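Local structure of molybdopterin-guanine dinucleotide biosynthesis adapter protein (Escherichia coli, 1NP6) at residues B[10-15]-B[110-115]; B[118-123]-B[140-145]. The protein binds GTP, which it hydrolyses weakly, and may act as a homodimeric adapter for efficient synthesis and use of the molybdopterin guanine dinucleotide form of molybdenum cofactor. One frame throughout, in Å; residues are numbered along the deposited sequence.

Contact 1 of 2, residues B[10-15]-B[110-115]; sequences AFAAWS and KHEEIA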
loop_
_atom_site.group_PDB
_atom_site.type_symbol
_atom_site.label_atom_id
_atom_site.label_comp_id
_atom_site.label_asym_id
_atom_site.label_seq_id
_atom_site.Cartn_x
_atom_site.Cartn_y
_atom_site.Cartn_z
ATOM N N ALA B 10 -15.795 -1.788 13.666
ATOM C CA ALA B 10 -15.002 -2.965 14.025
ATOM C C ALA B 10 -15.867 -4.197 14.285
ATOM O O ALA B 10 -17.007 -4.085 14.737
ATOM C CB ALA B 10 -14.128 -2.678 15.244
ATOM N N PHE B 11 -15.293 -5.363 14.011
ATOM C CA PHE B 11 -15.853 -6.649 14.387
ATOM C C PHE B 11 -14.904 -7.308 15.372
ATOM O O PHE B 11 -13.713 -7.464 15.089
ATOM C CB PHE B 11 -16.058 -7.536 13.142
ATOM C CG PHE B 11 -17.350 -7.248 12.417
ATOM C CD1 PHE B 11 -17.435 -6.192 11.529
ATOM C CD2 PHE B 11 -18.493 -7.991 12.678
ATOM C CE1 PHE B 11 -18.627 -5.886 10.899
ATOM C CE2 PHE B 11 -19.692 -7.694 12.040
ATOM C CZ PHE B 11 -19.755 -6.648 11.149
ATOM N N ALA B 12 -15.425 -7.665 16.541
ATOM C CA ALA B 12 -14.577 -8.165 17.602
ATOM C C ALA B 12 -15.062 -9.495 18.144
ATOM O O ALA B 12 -16.260 -9.686 18.358
ATOM C CB ALA B 12 -14.467 -7.114 18.734
ATOM N N ALA B 13 -14.114 -10.406 18.373
ATOM C CA ALA B 13 -14.376 -11.729 18.932
ATOM C C ALA B 13 -13.092 -12.401 19.423
ATOM O O ALA B 13 -11.993 -12.098 18.936
ATOM C CB ALA B 13 -15.085 -12.639 17.902
ATOM N N TRP B 14 -13.237 -13.302 20.390
ATOM C CA TRP B 14 -12.152 -14.202 20.793
ATOM C C TRP B 14 -11.719 -15.039 19.597
ATOM O O TRP B 14 -12.555 -15.422 18.779
ATOM C CB TRP B 14 -12.626 -15.183 21.872
ATOM C CG TRP B 14 -13.057 -14.591 23.193
ATOM C CD1 TRP B 14 -12.290 -13.848 24.068
ATOM C CD2 TRP B 14 -14.346 -14.722 23.806
ATOM N NE1 TRP B 14 -13.035 -13.509 25.172
ATOM C CE2 TRP B 14 -14.299 -14.026 25.043
ATOM C CE3 TRP B 14 -15.542 -15.351 23.441
ATOM C CZ2 TRP B 14 -15.404 -13.946 25.907
ATOM C CZ3 TRP B 14 -16.646 -15.264 24.299
ATOM C CH2 TRP B 14 -16.563 -14.566 25.518
ATOM N N SER B 15 -10.421 -15.339 19.524
ATOM C CA SER B 15 -9.845 -16.217 18.507
ATOM C C SER B 15 -10.664 -17.501 18.314
ATOM O O SER B 15 -11.023 -18.174 19.289
ATOM C CB SER B 15 -8.402 -16.570 18.904
ATOM O OG SER B 15 -7.703 -17.208 17.849
ATOM N N LYS B 110 -5.683 -5.584 18.865
ATOM C CA LYS B 110 -5.840 -5.724 20.317
ATOM C C LYS B 110 -6.707 -4.608 20.900
ATOM O O LYS B 110 -7.574 -4.860 21.740
ATOM C CB LYS B 110 -4.470 -5.715 20.999
ATOM C CG LYS B 110 -4.200 -6.904 21.911
ATOM C CD LYS B 110 -2.805 -6.822 22.532
ATOM C CE LYS B 110 -1.766 -7.549 21.681
ATOM N NZ LYS B 110 -1.197 -6.662 20.627
ATOM N N HIS B 111 -6.472 -3.379 20.442
ATOM C CA HIS B 111 -7.242 -2.229 20.895
ATOM C C HIS B 111 -7.921 -1.518 19.728
ATOM O O HIS B 111 -7.248 -1.019 18.816
ATOM C CB HIS B 111 -6.349 -1.272 21.679
ATOM C CG HIS B 111 -5.763 -1.878 22.918
ATOM N ND1 HIS B 111 -6.249 -1.612 24.180
ATOM C CD2 HIS B 111 -4.732 -2.742 23.086
ATOM C CE1 HIS B 111 -5.541 -2.283 25.073
ATOM N NE2 HIS B 111 -4.615 -2.977 24.435
ATOM N N GLU B 112 -9.256 -1.497 19.763
ATOM C CA GLU B 112 -10.090 -0.872 18.722
ATOM C C GLU B 112 -11.209 -0.030 19.331
ATOM O O GLU B 112 -12.250 -0.558 19.741
ATOM C CB GLU B 112 -10.684 -1.929 17.767
ATOM C CG GLU B 112 -10.109 -3.321 17.948
ATOM C CD GLU B 112 -10.586 -4.307 16.901
ATOM O OE1 GLU B 112 -11.507 -5.091 17.211
ATOM O OE2 GLU B 112 -10.021 -4.305 15.789
ATOM N N GLU B 113 -11.004 1.284 19.360
ATOM C CA GLU B 113 -11.880 2.188 20.104
ATOM C C GLU B 113 -12.865 2.960 19.218
ATOM O O GLU B 113 -12.811 4.195 19.131
ATOM C CB GLU B 113 -11.034 3.125 20.974
ATOM C CG GLU B 113 -10.372 2.429 22.161
ATOM C CD GLU B 113 -8.981 1.881 21.861
ATOM O OE1 GLU B 113 -8.675 1.573 20.687
ATOM O OE2 GLU B 113 -8.180 1.747 22.813
ATOM N N ILE B 114 -13.773 2.212 18.578
ATOM C CA ILE B 114 -14.803 2.754 17.672
ATOM C C ILE B 114 -16.072 1.869 17.690
ATOM O O ILE B 114 -16.059 0.810 18.301
ATOM C CB ILE B 114 -14.244 2.866 16.230
ATOM C CG1 ILE B 114 -12.995 1.986 16.048
ATOM C CG2 ILE B 114 -13.932 4.321 15.885
ATOM C CD1 ILE B 114 -13.161 0.841 15.059
ATOM N N ALA B 115 -17.156 2.322 17.056
ATOM C CA ALA B 115 -18.373 1.500 16.896
ATOM C C ALA B 115 -17.996 0.055 16.560
ATOM O O ALA B 115 -17.082 -0.171 15.760
ATOM C CB ALA B 115 -19.280 2.068 15.822
HETATM O O HOH W 1 -11.227 -7.376 15.973
#
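Backbone to backbone, Ala10 and Ala115 are joined by one nearly straight hydrogen bond: Ala10 N reaches Ala115 O at 2.9 Å, with 175° at the hydrogen. The loop runs on into strand 116-120, and Ala10 bonds through its backbone to Ile117 as well, so the pairing with strand 8-12 continues there. Strand 8-12 itself leads into the Walker A loop, whose residues Gly16 to Thr20 are inferred to bind GTP.

The apolar part of the contact is small. Ala10 CB meets Ile114 CD1 at 3.7 Å; it is the isoleucine's CG1 branch that brings the terminal methyl to the strand. The short side chains of Ala10 and Ala12, both turned to the loop, let it lie close against this face, whereas Phe11 points the other way, onto Leu23 and Leu26 of helix 19-32.

The polar part belongs to Glu112. Its chain runs out extended beyond CG and carries OE1 to within 3.9 Å of Ala12 CB. Water 1 donates to Phe11 O and to Glu112 OE1, each at 2.6 Å, and this bridge is the carboxylate's polar link to the strand. The second oxygen, OE2, takes a weak hydrogen bond from Phe109 N.

Burial would tend to favour a neutral Glu112, an effect that the donated water and the weak bond from Phe109 N would partly offset.

Contact 2 of 2, residues B[118-123]-B[140-145]; sequences VLFRDG and VASDVP
Val118, Leu119 and Phe120 pair in parallel with Val140, Ala141 and Ser142, joining two neighbouring strands of the parallel sheet of this P-loop NTPase fold. The short strand axes are 4.6 Å apart and cross at -21°.

The backbone bonds alternate as parallel pairing requires: Ala141 N donates to Val118 O at 2.8 Å, and Phe120 N to Ala141 O at 2.9 Å. Beyond them Asp143 N makes a weak bond to Phe120 O, where the second strand is ending.

Side chains sort onto two faces. Leu119 CD2 rests on Ala141 CB at 3.9 Å, the small alanine suiting the face on which helix 19-32 packs, where Leu119 touches Lys19 and Leu22. On the other face, beta-branched Val118 and Val140 suit extended backbone, and Phe120, with CG anti to its N (chi1 -179°), presents the edge of its ring to Ser142 OG and Val144 CG2; CE2 is 3.5 Å from that methyl. Ser142 OG donates to Val144 O, a local bond in the loop that follows the strand.

Past the strands the Asp143 carboxylate continues the link. The aliphatic CG of Arg121 lies against its OD2, but the guanidinium does not touch it; NH1 bonds instead to Gly16 O of the P-loop. Water 2 bridges Gly123 N and Asp143 OD2, and Asp122 N donates to the syn side of Asp143 OD1 at 2.9 Å, 18° out of the carboxylate plane.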
loop_
_atom_site.group_PDB
_atom_site.type_symbol
_atom_site.label_atom_id
_atom_site.label_comp_id
_atom_site.label_asym_id
_atom_site.label_seq_id
_atom_site.Cartn_x
_atom_site.Cartn_y
_atom_site.Cartn_z
ATOM N N VAL B 118 -19.858 -7.287 18.248
ATOM C CA VAL B 118 -19.179 -8.359 18.971
ATOM C C VAL B 118 -19.850 -9.690 18.589
ATOM O O VAL B 118 -21.052 -9.744 18.436
ATOM C CB VAL B 118 -19.270 -8.137 20.506
ATOM C CG1 VAL B 118 -18.759 -9.353 21.315
ATOM C CG2 VAL B 118 -18.500 -6.888 20.889
ATOM N N LEU B 119 -19.056 -10.737 18.423
ATOM C CA LEU B 119 -19.580 -12.041 17.989
ATOM C C LEU B 119 -19.538 -13.057 19.122
ATOM O O LEU B 119 -18.655 -12.984 19.984
ATOM C CB LEU B 119 -18.784 -12.552 16.782
ATOM C CG LEU B 119 -18.420 -11.553 15.665
ATOM C CD1 LEU B 119 -17.603 -12.250 14.601
ATOM C CD2 LEU B 119 -19.633 -10.845 15.027
ATOM N N PHE B 120 -20.506 -13.979 19.133
ATOM C CA PHE B 120 -20.546 -15.089 20.096
ATOM C C PHE B 120 -21.032 -16.374 19.420
ATOM O O PHE B 120 -22.080 -16.384 18.789
ATOM C CB PHE B 120 -21.471 -14.753 21.292
ATOM C CG PHE B 120 -21.534 -15.843 22.346
ATOM C CD1 PHE B 120 -20.529 -15.955 23.318
ATOM C CD2 PHE B 120 -22.588 -16.759 22.368
ATOM C CE1 PHE B 120 -20.561 -16.980 24.279
ATOM C CE2 PHE B 120 -22.633 -17.793 23.332
ATOM C CZ PHE B 120 -21.622 -17.885 24.304
ATOM N N ARG B 121 -20.260 -17.442 19.562
ATOM C CA ARG B 121 -20.687 -18.786 19.164
ATOM C C ARG B 121 -20.608 -19.702 20.371
ATOM O O ARG B 121 -19.535 -19.856 20.975
ATOM C CB ARG B 121 -19.823 -19.336 18.009
ATOM C CG ARG B 121 -20.386 -20.631 17.420
ATOM C CD ARG B 121 -19.587 -21.289 16.304
ATOM N NE ARG B 121 -18.486 -22.093 16.827
ATOM C CZ ARG B 121 -17.236 -21.675 16.830
ATOM N NH1 ARG B 121 -16.964 -20.484 16.329
ATOM N NH2 ARG B 121 -16.266 -22.429 17.324
ATOM N N ASP B 122 -21.738 -20.311 20.726
ATOM C CA ASP B 122 -21.824 -21.118 21.940
ATOM C C ASP B 122 -20.760 -22.225 21.994
ATOM O O ASP B 122 -20.105 -22.402 23.018
ATOM C CB ASP B 122 -23.233 -21.698 22.097
ATOM C CG ASP B 122 -23.568 -22.066 23.544
ATOM O OD1 ASP B 122 -23.893 -23.249 23.770
ATOM O OD2 ASP B 122 -23.555 -21.255 24.511
ATOM N N GLY B 123 -20.575 -22.939 20.882
ATOM C CA GLY B 123 -19.652 -24.058 20.809
ATOM C C GLY B 123 -18.167 -23.721 20.867
ATOM O O GLY B 123 -17.334 -24.592 20.650
ATOM N N VAL B 140 -24.525 -7.448 19.350
ATOM C CA VAL B 140 -23.840 -8.739 19.473
ATOM C C VAL B 140 -24.480 -9.692 18.460
ATOM O O VAL B 140 -25.681 -9.910 18.534
ATOM C CB VAL B 140 -24.005 -9.348 20.886
ATOM C CG1 VAL B 140 -23.402 -10.752 20.976
ATOM C CG2 VAL B 140 -23.363 -8.438 21.976
ATOM N N ALA B 141 -23.693 -10.227 17.522
ATOM C CA ALA B 141 -24.173 -11.293 16.607
ATOM C C ALA B 141 -23.897 -12.650 17.232
ATOM O O ALA B 141 -22.739 -12.996 17.525
ATOM C CB ALA B 141 -23.500 -11.180 15.252
ATOM N N SER B 142 -24.963 -13.416 17.457
ATOM C CA SER B 142 -24.883 -14.628 18.251
ATOM C C SER B 142 -25.615 -15.826 17.609
ATOM O O SER B 142 -26.524 -15.635 16.829
ATOM C CB SER B 142 -25.529 -14.412 19.615
ATOM O OG SER B 142 -25.264 -15.523 20.457
ATOM N N ASP B 143 -25.245 -17.048 17.994
ATOM C CA ASP B 143 -26.001 -18.223 17.542
ATOM C C ASP B 143 -26.964 -18.735 18.624
ATOM O O ASP B 143 -27.682 -19.708 18.437
ATOM C CB ASP B 143 -25.089 -19.308 16.936
ATOM C CG ASP B 143 -24.193 -20.001 17.950
ATOM O OD1 ASP B 143 -24.043 -19.558 19.113
ATOM O OD2 ASP B 143 -23.589 -21.043 17.652
ATOM N N VAL B 144 -27.004 -18.033 19.752
ATOM C CA VAL B 144 -27.953 -18.338 20.816
ATOM C C VAL B 144 -28.649 -17.055 21.269
ATOM O O VAL B 144 -28.044 -15.976 21.243
ATOM C CB VAL B 144 -27.285 -19.029 22.043
ATOM C CG1 VAL B 144 -26.948 -20.481 21.741
ATOM C CG2 VAL B 144 -26.056 -18.252 22.525
ATOM N N PRO B 145 -29.907 -17.158 21.699
ATOM C CA PRO B 145 -30.635 -15.974 22.151
ATOM C C PRO B 145 -29.940 -15.445 23.396
ATOM O O PRO B 145 -29.537 -16.226 24.267
ATOM C CB PRO B 145 -32.034 -16.527 22.481
ATOM C CG PRO B 145 -31.805 -17.947 22.787
ATOM C CD PRO B 145 -30.720 -18.382 21.833
HETATM O O HOH W 2 -22.175 -22.815 18.692
#

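In the fold
From the N terminus, strand 8-12 runs through the middle of the parallel sheet and enters the P-loop. Contact 1 closes a long loop of 94 intervening residues, which holds helix 19-32 and strands 37-42 and 103-107, when the chain returns just ahead of strand 116-120. Contact 2 then closes a much shorter loop, of 16 residues without helix, between strands 116-120 and 137-142. The two closures follow in series, neither enclosing nor crossing the other. They meet between strands 8-12 and 116-120, where Ala12 O and Leu119 N probably hydrogen-bond at 3.0 Å and Phe11 packs on Leu119, tying three adjacent strands of the sheet together beside the P-loop.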